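Local coordinates for ornithine carbamoyltransferase (Gloeobacter violaceus, PDB 3GD5), which probably catalyses the reversible transfer of the carbamoyl group from carbamoyl phosphate to ornithine, giving citrulline in arginine biosynthesis, at residues V43-F55 with F66-L80. Numbering follows the deposited sequence.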
ATOM      1  N   VAL A  43      -9.878  33.176 -34.009  1.00 66.26           N
ATOM      2  CA  VAL A  43     -10.659  32.786 -32.844  1.00 64.93           C
ATOM      3  C   VAL A  43     -11.442  31.515 -33.124  1.00 63.77           C
ATOM      4  O   VAL A  43     -12.230  31.463 -34.061  1.00 64.76           O
ATOM      5  CB  VAL A  43     -11.648  33.892 -32.428  1.00 65.21           C
ATOM      6  CG1 VAL A  43     -12.539  33.396 -31.298  1.00 66.99           C
ATOM      7  CG2 VAL A  43     -10.888  35.120 -31.979  1.00 65.52           C
ATOM      8  N   ALA A  44     -11.202  30.486 -32.314  1.00 61.42           N
ATOM      9  CA  ALA A  44     -11.893  29.210 -32.454  1.00 58.22           C
ATOM     10  C   ALA A  44     -12.846  29.045 -31.272  1.00 56.58           C
ATOM     11  O   ALA A  44     -12.825  29.837 -30.327  1.00 55.57           O
ATOM     12  CB  ALA A  44     -10.893  28.067 -32.481  1.00 57.77           C
ATOM     13  N   ASN A  45     -13.677  28.014 -31.318  1.00 54.35           N
ATOM     14  CA  ASN A  45     -14.628  27.791 -30.242  1.00 52.66           C
ATOM     15  C   ASN A  45     -15.195  26.387 -30.269  1.00 50.86           C
ATOM     16  O   ASN A  45     -15.707  25.942 -31.294  1.00 51.94           O
ATOM     17  CB  ASN A  45     -15.758  28.811 -30.346  1.00 54.65           C
ATOM     18  CG  ASN A  45     -16.927  28.471 -29.467  1.00 54.71           C
ATOM     19  OD1 ASN A  45     -17.692  27.554 -29.759  1.00 54.69           O
ATOM     20  ND2 ASN A  45     -17.070  29.203 -28.374  1.00 56.87           N
ATOM     21  N   LEU A  46     -15.107  25.695 -29.137  1.00 48.03           N
ATOM     22  CA  LEU A  46     -15.617  24.331 -29.021  1.00 45.29           C
ATOM     23  C   LEU A  46     -16.727  24.277 -27.988  1.00 44.63           C
ATOM     24  O   LEU A  46     -16.880  23.283 -27.277  1.00 43.05           O
ATOM     25  CB  LEU A  46     -14.494  23.369 -28.617  1.00 43.89           C
ATOM     26  CG  LEU A  46     -13.335  23.221 -29.603  1.00 43.81           C
ATOM     27  CD1 LEU A  46     -12.329  22.195 -29.078  1.00 41.25           C
ATOM     28  CD2 LEU A  46     -13.880  22.780 -30.953  1.00 43.56           C
ATOM     29  N   HIS A  47     -17.494  25.357 -27.907  1.00 45.56           N
ATOM     30  CA  HIS A  47     -18.605  25.440 -26.971  1.00 46.74           C
ATOM     31  C   HIS A  47     -19.557  24.267 -27.168  1.00 45.75           C
ATOM     32  O   HIS A  47     -19.876  23.894 -28.296  1.00 44.46           O
ATOM     33  CB  HIS A  47     -19.360  26.757 -27.159  1.00 50.54           C
ATOM     34  CG  HIS A  47     -20.548  26.902 -26.258  1.00 53.93           C
ATOM     35  ND1 HIS A  47     -21.737  26.238 -26.480  1.00 55.80           N
ATOM     36  CD2 HIS A  47     -20.723  27.621 -25.125  1.00 54.44           C
ATOM     37  CE1 HIS A  47     -22.594  26.545 -25.521  1.00 55.75           C
ATOM     38  NE2 HIS A  47     -22.004  27.381 -24.687  1.00 54.82           N
ATOM     39  N   GLY A  48     -19.995  23.681 -26.059  1.00 45.54           N
ATOM     40  CA  GLY A  48     -20.900  22.553 -26.129  1.00 43.10           C
ATOM     41  C   GLY A  48     -20.177  21.229 -26.228  1.00 42.08           C
ATOM     42  O   GLY A  48     -20.811  20.176 -26.204  1.00 42.02           O
ATOM     43  N   LYS A  49     -18.852  21.267 -26.339  1.00 41.74           N
ATOM     44  CA  LYS A  49     -18.082  20.028 -26.440  1.00 41.91           C
ATOM     45  C   LYS A  49     -17.265  19.709 -25.188  1.00 40.35           C
ATOM     46  O   LYS A  49     -16.861  20.602 -24.434  1.00 38.63           O
ATOM     47  CB  LYS A  49     -17.172  20.073 -27.666  1.00 43.76           C
ATOM     48  CG  LYS A  49     -17.944  20.159 -28.968  1.00 47.87           C
ATOM     49  CD  LYS A  49     -17.034  20.515 -30.130  1.00 51.41           C
ATOM     50  CE  LYS A  49     -17.844  20.916 -31.355  1.00 52.88           C
ATOM     51  NZ  LYS A  49     -18.760  19.825 -31.783  1.00 57.12           N
ATOM     52  N   VAL A  50     -17.028  18.420 -24.980  1.00 37.95           N
ATOM     53  CA  VAL A  50     -16.277  17.957 -23.821  1.00 36.13           C
ATOM     54  C   VAL A  50     -15.099  17.106 -24.255  1.00 35.48           C
ATOM     55  O   VAL A  50     -15.234  16.195 -25.075  1.00 34.19           O
ATOM     56  CB  VAL A  50     -17.170  17.109 -22.872  1.00 35.52           C
ATOM     57  CG1 VAL A  50     -16.362  16.655 -21.646  1.00 32.23           C
ATOM     58  CG2 VAL A  50     -18.408  17.917 -22.459  1.00 30.78           C
ATOM     59  N   LEU A  51     -13.944  17.407 -23.682  1.00 34.37           N
ATOM     60  CA  LEU A  51     -12.729  16.673 -23.980  1.00 35.01           C
ATOM     61  C   LEU A  51     -12.447  15.781 -22.778  1.00 35.33           C
ATOM     62  O   LEU A  51     -12.457  16.240 -21.631  1.00 35.93           O
ATOM     63  CB  LEU A  51     -11.584  17.658 -24.168  1.00 34.95           C
ATOM     64  CG  LEU A  51     -10.224  17.259 -24.741  1.00 36.71           C
ATOM     65  CD1 LEU A  51      -9.188  17.858 -23.831  1.00 34.48           C
ATOM     66  CD2 LEU A  51     -10.040  15.762 -24.869  1.00 35.25           C
ATOM     67  N   GLY A  52     -12.207  14.503 -23.037  1.00 35.18           N
ATOM     68  CA  GLY A  52     -11.910  13.587 -21.957  1.00 34.52           C
ATOM     69  C   GLY A  52     -10.418  13.336 -21.940  1.00 35.20           C
ATOM     70  O   GLY A  52      -9.792  13.221 -23.002  1.00 34.87           O
ATOM     71  N   LEU A  53      -9.846  13.269 -20.742  1.00 33.85           N
ATOM     72  CA  LEU A  53      -8.422  13.025 -20.578  1.00 35.99           C
ATOM     73  C   LEU A  53      -8.236  11.653 -19.937  1.00 38.63           C
ATOM     74  O   LEU A  53      -8.621  11.452 -18.788  1.00 39.67           O
ATOM     75  CB  LEU A  53      -7.807  14.080 -19.661  1.00 34.00           C
ATOM     76  CG  LEU A  53      -8.106  15.544 -19.977  1.00 34.74           C
ATOM     77  CD1 LEU A  53      -7.610  16.408 -18.827  1.00 34.85           C
ATOM     78  CD2 LEU A  53      -7.435  15.945 -21.286  1.00 31.04           C
ATOM     79  N   VAL A  54      -7.665  10.706 -20.672  1.00 39.03           N
ATOM     80  CA  VAL A  54      -7.430   9.381 -20.109  1.00 42.21           C
ATOM     81  C   VAL A  54      -5.930   9.135 -20.026  1.00 41.65           C
ATOM     82  O   VAL A  54      -5.290   8.708 -20.987  1.00 42.99           O
ATOM     83  CB  VAL A  54      -8.119   8.272 -20.938  1.00 42.42           C
ATOM     84  CG1 VAL A  54      -7.840   8.472 -22.385  1.00 46.86           C
ATOM     85  CG2 VAL A  54      -7.630   6.895 -20.492  1.00 43.31           C
ATOM     86  N   PHE A  55      -5.372   9.442 -18.865  1.00 42.15           N
ATOM     87  CA  PHE A  55      -3.946   9.278 -18.639  1.00 44.32           C
ATOM     88  C   PHE A  55      -3.675   8.042 -17.804  1.00 44.78           C
ATOM     89  O   PHE A  55      -3.969   8.015 -16.608  1.00 43.65           O
ATOM     90  CB  PHE A  55      -3.376  10.505 -17.923  1.00 43.62           C
ATOM     91  CG  PHE A  55      -3.587  11.800 -18.665  1.00 46.78           C
ATOM     92  CD1 PHE A  55      -3.944  11.801 -20.019  1.00 46.07           C
ATOM     93  CD2 PHE A  55      -3.389  13.018 -18.025  1.00 46.94           C
ATOM     94  CE1 PHE A  55      -4.096  12.993 -20.720  1.00 46.84           C
ATOM     95  CE2 PHE A  55      -3.536  14.225 -18.719  1.00 49.01           C
ATOM     96  CZ  PHE A  55      -3.891  14.211 -20.071  1.00 47.27           C
ATOM     97  N   PHE A  66      -3.513  20.832 -21.470  1.00 32.45           N
ATOM     98  CA  PHE A  66      -4.675  20.421 -22.263  1.00 32.59           C
ATOM     99  C   PHE A  66      -5.985  21.031 -21.763  1.00 32.61           C
ATOM    100  O   PHE A  66      -6.822  21.451 -22.568  1.00 32.63           O
ATOM    101  CB  PHE A  66      -4.823  18.901 -22.251  1.00 32.50           C
ATOM    102  CG  PHE A  66      -4.212  18.226 -23.430  1.00 36.03           C
ATOM    103  CD1 PHE A  66      -4.772  18.371 -24.695  1.00 36.35           C
ATOM    104  CD2 PHE A  66      -3.064  17.450 -23.288  1.00 37.31           C
ATOM    105  CE1 PHE A  66      -4.200  17.756 -25.800  1.00 34.32           C
ATOM    106  CE2 PHE A  66      -2.483  16.830 -24.393  1.00 37.71           C
ATOM    107  CZ  PHE A  66      -3.055  16.987 -25.649  1.00 35.51           C
ATOM    108  N   THR A  67      -6.156  21.069 -20.441  1.00 31.75           N
ATOM    109  CA  THR A  67      -7.374  21.589 -19.828  1.00 32.91           C
ATOM    110  C   THR A  67      -7.560  23.090 -19.998  1.00 32.83           C
ATOM    111  O   THR A  67      -8.675  23.547 -20.254  1.00 32.23           O
ATOM    112  CB  THR A  67      -7.454  21.217 -18.300  1.00 35.15           C
ATOM    113  OG1 THR A  67      -8.567  21.898 -17.689  1.00 36.09           O
ATOM    114  CG2 THR A  67      -6.197  21.634 -17.579  1.00 41.27           C
ATOM    115  N   VAL A  68      -6.488  23.866 -19.850  1.00 32.56           N
ATOM    116  CA  VAL A  68      -6.606  25.300 -20.031  1.00 32.64           C
ATOM    117  C   VAL A  68      -6.833  25.577 -21.517  1.00 34.04           C
ATOM    118  O   VAL A  68      -7.537  26.527 -21.877  1.00 35.42           O
ATOM    119  CB  VAL A  68      -5.340  26.048 -19.545  1.00 35.56           C
ATOM    120  CG1 VAL A  68      -5.475  27.546 -19.837  1.00 34.13           C
ATOM    121  CG2 VAL A  68      -5.161  25.837 -18.033  1.00 33.56           C
ATOM    122  N   ALA A  69      -6.256  24.742 -22.381  1.00 34.03           N
ATOM    123  CA  ALA A  69      -6.429  24.910 -23.829  1.00 35.41           C
ATOM    124  C   ALA A  69      -7.908  24.770 -24.176  1.00 35.36           C
ATOM    125  O   ALA A  69      -8.493  25.643 -24.825  1.00 36.07           O
ATOM    126  CB  ALA A  69      -5.608  23.870 -24.596  1.00 35.73           C
ATOM    127  N   MET A  70      -8.521  23.680 -23.729  1.00 34.72           N
ATOM    128  CA  MET A  70      -9.937  23.462 -23.997  1.00 35.23           C
ATOM    129  C   MET A  70     -10.793  24.559 -23.352  1.00 36.10           C
ATOM    130  O   MET A  70     -11.793  24.997 -23.926  1.00 38.56           O
ATOM    131  CB  MET A  70     -10.362  22.079 -23.498  1.00 32.32           C
ATOM    132  CG  MET A  70     -11.773  21.685 -23.922  1.00 32.47           C
ATOM    133  SD  MET A  70     -12.034  21.786 -25.716  1.00 28.44           S
ATOM    134  CE  MET A  70     -13.549  20.747 -25.865  1.00 28.08           C
ATOM    135  N   TYR A  71     -10.407  25.026 -22.166  1.00 36.42           N
ATOM    136  CA  TYR A  71     -11.178  26.089 -21.523  1.00 36.13           C
ATOM    137  C   TYR A  71     -11.130  27.388 -22.338  1.00 35.98           C
ATOM    138  O   TYR A  71     -12.114  28.120 -22.409  1.00 35.55           O
ATOM    139  CB  TYR A  71     -10.663  26.379 -20.115  1.00 36.51           C
ATOM    140  CG  TYR A  71     -11.028  25.351 -19.071  1.00 36.88           C
ATOM    141  CD1 TYR A  71     -12.028  24.400 -19.303  1.00 37.50           C
ATOM    142  CD2 TYR A  71     -10.380  25.340 -17.838  1.00 36.28           C
ATOM    143  CE1 TYR A  71     -12.368  23.463 -18.321  1.00 36.65           C
ATOM    144  CE2 TYR A  71     -10.708  24.418 -16.858  1.00 35.48           C
ATOM    145  CZ  TYR A  71     -11.695  23.488 -17.099  1.00 35.78           C
ATOM    146  OH  TYR A  71     -12.011  22.592 -16.106  1.00 40.02           O
ATOM    147  N   GLN A  72      -9.988  27.675 -22.950  1.00 35.92           N
ATOM    148  CA  GLN A  72      -9.872  28.896 -23.733  1.00 37.02           C
ATOM    149  C   GLN A  72     -10.631  28.803 -25.047  1.00 37.33           C
ATOM    150  O   GLN A  72     -10.882  29.818 -25.689  1.00 37.43           O
ATOM    151  CB  GLN A  72      -8.402  29.245 -23.977  1.00 34.18           C
ATOM    152  CG  GLN A  72      -7.723  29.734 -22.710  1.00 34.17           C
ATOM    153  CD  GLN A  72      -6.347  30.314 -22.945  1.00 32.50           C
ATOM    154  OE1 GLN A  72      -5.747  30.892 -22.039  1.00 35.77           O
ATOM    155  NE2 GLN A  72      -5.841  30.167 -24.156  1.00 32.79           N
ATOM    156  N   LEU A  73     -10.991  27.583 -25.436  1.00 36.07           N
ATOM    157  CA  LEU A  73     -11.758  27.356 -26.651  1.00 35.91           C
ATOM    158  C   LEU A  73     -13.245  27.340 -26.298  1.00 36.93           C
ATOM    159  O   LEU A  73     -14.099  27.204 -27.173  1.00 38.90           O
ATOM    160  CB  LEU A  73     -11.353  26.030 -27.303  1.00 34.45           C
ATOM    161  CG  LEU A  73      -9.961  26.032 -27.952  1.00 35.65           C
ATOM    162  CD1 LEU A  73      -9.618  24.643 -28.475  1.00 32.34           C
ATOM    163  CD2 LEU A  73      -9.933  27.043 -29.098  1.00 36.14           C
ATOM    164  N   GLY A  74     -13.545  27.473 -25.008  1.00 38.02           N
ATOM    165  CA  GLY A  74     -14.929  27.492 -24.559  1.00 38.56           C
ATOM    166  C   GLY A  74     -15.578  26.132 -24.335  1.00 39.13           C
ATOM    167  O   GLY A  74     -16.804  26.029 -24.239  1.00 38.47           O
ATOM    168  N   GLY A  75     -14.771  25.081 -24.253  1.00 36.76           N
ATOM    169  CA  GLY A  75     -15.342  23.766 -24.032  1.00 36.71           C
ATOM    170  C   GLY A  75     -15.120  23.291 -22.608  1.00 35.92           C
ATOM    171  O   GLY A  75     -14.526  24.007 -21.783  1.00 33.93           O
ATOM    172  N   GLN A  76     -15.607  22.093 -22.309  1.00 35.04           N
ATOM    173  CA  GLN A  76     -15.421  21.516 -20.984  1.00 37.85           C
ATOM    174  C   GLN A  76     -14.414  20.373 -21.054  1.00 36.78           C
ATOM    175  O   GLN A  76     -14.093  19.887 -22.141  1.00 36.75           O
ATOM    176  CB  GLN A  76     -16.752  21.019 -20.407  1.00 37.55           C
ATOM    177  CG  GLN A  76     -17.392  22.008 -19.432  1.00 41.62           C
ATOM    178  CD  GLN A  76     -16.443  22.410 -18.298  1.00 45.12           C
ATOM    179  OE1 GLN A  76     -15.620  21.605 -17.831  1.00 47.84           O
ATOM    180  NE2 GLN A  76     -16.563  23.648 -17.845  1.00 43.95           N
ATOM    181  N   VAL A  77     -13.932  19.949 -19.888  1.00 35.13           N
ATOM    182  CA  VAL A  77     -12.939  18.885 -19.788  1.00 33.97           C
ATOM    183  C   VAL A  77     -13.267  17.919 -18.651  1.00 36.69           C
ATOM    184  O   VAL A  77     -13.754  18.337 -17.591  1.00 34.23           O
ATOM    185  CB  VAL A  77     -11.538  19.492 -19.502  1.00 34.48           C
ATOM    186  CG1 VAL A  77     -10.526  18.399 -19.250  1.00 30.27           C
ATOM    187  CG2 VAL A  77     -11.104  20.381 -20.668  1.00 32.69           C
ATOM    188  N   ILE A  78     -13.001  16.632 -18.867  1.00 37.42           N
ATOM    189  CA  ILE A  78     -13.228  15.630 -17.824  1.00 39.66           C
ATOM    190  C   ILE A  78     -12.056  14.656 -17.768  1.00 41.25           C
ATOM    191  O   ILE A  78     -11.620  14.133 -18.798  1.00 39.53           O
ATOM    192  CB  ILE A  78     -14.512  14.808 -18.061  1.00 41.07           C
ATOM    193  CG1 ILE A  78     -15.711  15.742 -18.217  1.00 42.66           C
ATOM    194  CG2 ILE A  78     -14.761  13.876 -16.868  1.00 40.00           C
ATOM    195  CD1 ILE A  78     -17.010  15.019 -18.485  1.00 45.48           C
ATOM    196  N   ASP A  79     -11.539  14.423 -16.564  1.00 42.82           N
ATOM    197  CA  ASP A  79     -10.432  13.491 -16.384  1.00 44.57           C
ATOM    198  C   ASP A  79     -11.066  12.126 -16.138  1.00 45.59           C
ATOM    199  O   ASP A  79     -11.869  11.979 -15.220  1.00 45.00           O
ATOM    200  CB  ASP A  79      -9.583  13.892 -15.174  1.00 46.64           C
ATOM    201  CG  ASP A  79      -8.250  13.157 -15.123  1.00 48.59           C
ATOM    202  OD1 ASP A  79      -8.153  12.045 -15.687  1.00 49.05           O
ATOM    203  OD2 ASP A  79      -7.298  13.685 -14.512  1.00 51.55           O
ATOM    204  N   LEU A  80     -10.720  11.141 -16.968  1.00 46.51           N
ATOM    205  CA  LEU A  80     -11.259   9.784 -16.846  1.00 48.00           C
ATOM    206  C   LEU A  80     -10.184   8.745 -16.513  1.00 47.26           C
ATOM    207  O   LEU A  80      -9.020   9.083 -16.277  1.00 49.81           O
ATOM    208  CB  LEU A  80     -11.956   9.356 -18.144  1.00 48.67           C
ATOM    209  CG  LEU A  80     -13.061  10.203 -18.784  1.00 50.82           C
ATOM    210  CD1 LEU A  80     -14.071  10.656 -17.736  1.00 51.04           C
ATOM    211  CD2 LEU A  80     -12.439  11.389 -19.464  1.00 53.09           C
TER
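Leu-46 and Met-70 meet at about a right angle, the leucine's CD1 lying 3.4 Å from the sulfur SD. Bent at its second torsion (chi2 54°), the methionine chain brings its methyl CE up to the backbone of the turn, 3.6 Å from Lys-49 O, with Leu-51 CB a little farther off. Leu-73 runs alongside Leu-46, pointing the same way, and splits its branches: CD1 packs on Leu-46 CD1 while CD2 takes Ala-44 CB at 3.7 Å. Further along, Leu-53 parts its methyls similarly, CD1 against Val-77 CG1 (3.6 Å) and CD2 against Phe-66 CB. The Met-70, Leu-53 and Phe-66 contacts lie between sheet and helix in a beta-alpha-beta crossover of the carbamoyl phosphate domain, where strands 50-55 and 76-79 pair in parallel and helix 60-72, its 66-72 part antiparallel to strand 50-55, covers the face carrying Leu-51, Leu-53 and Val-77. Val-50 and Ile-78 pack together on the other face, where Tyr-71 and Val-68 of a neighbouring subunit pack on them. Five backbone bonds join the strand region, from Gln-76 N to Lys-49 O (2.9 Å) through Leu-80 N to Leu-53 O (2.8 Å). Before them, Leu-46 N donates to Leu-73 O at 2.7 Å, tying the incoming loop to the helix's C-terminal end. There a Schellman motif with Gly-74 at positive phi ends the helix, while an Asx turn, His-47 N approaching Asn-45 OD1 from above its carbonyl plane, and a type II turn from Leu-46 to Lys-49 shape the facing loop.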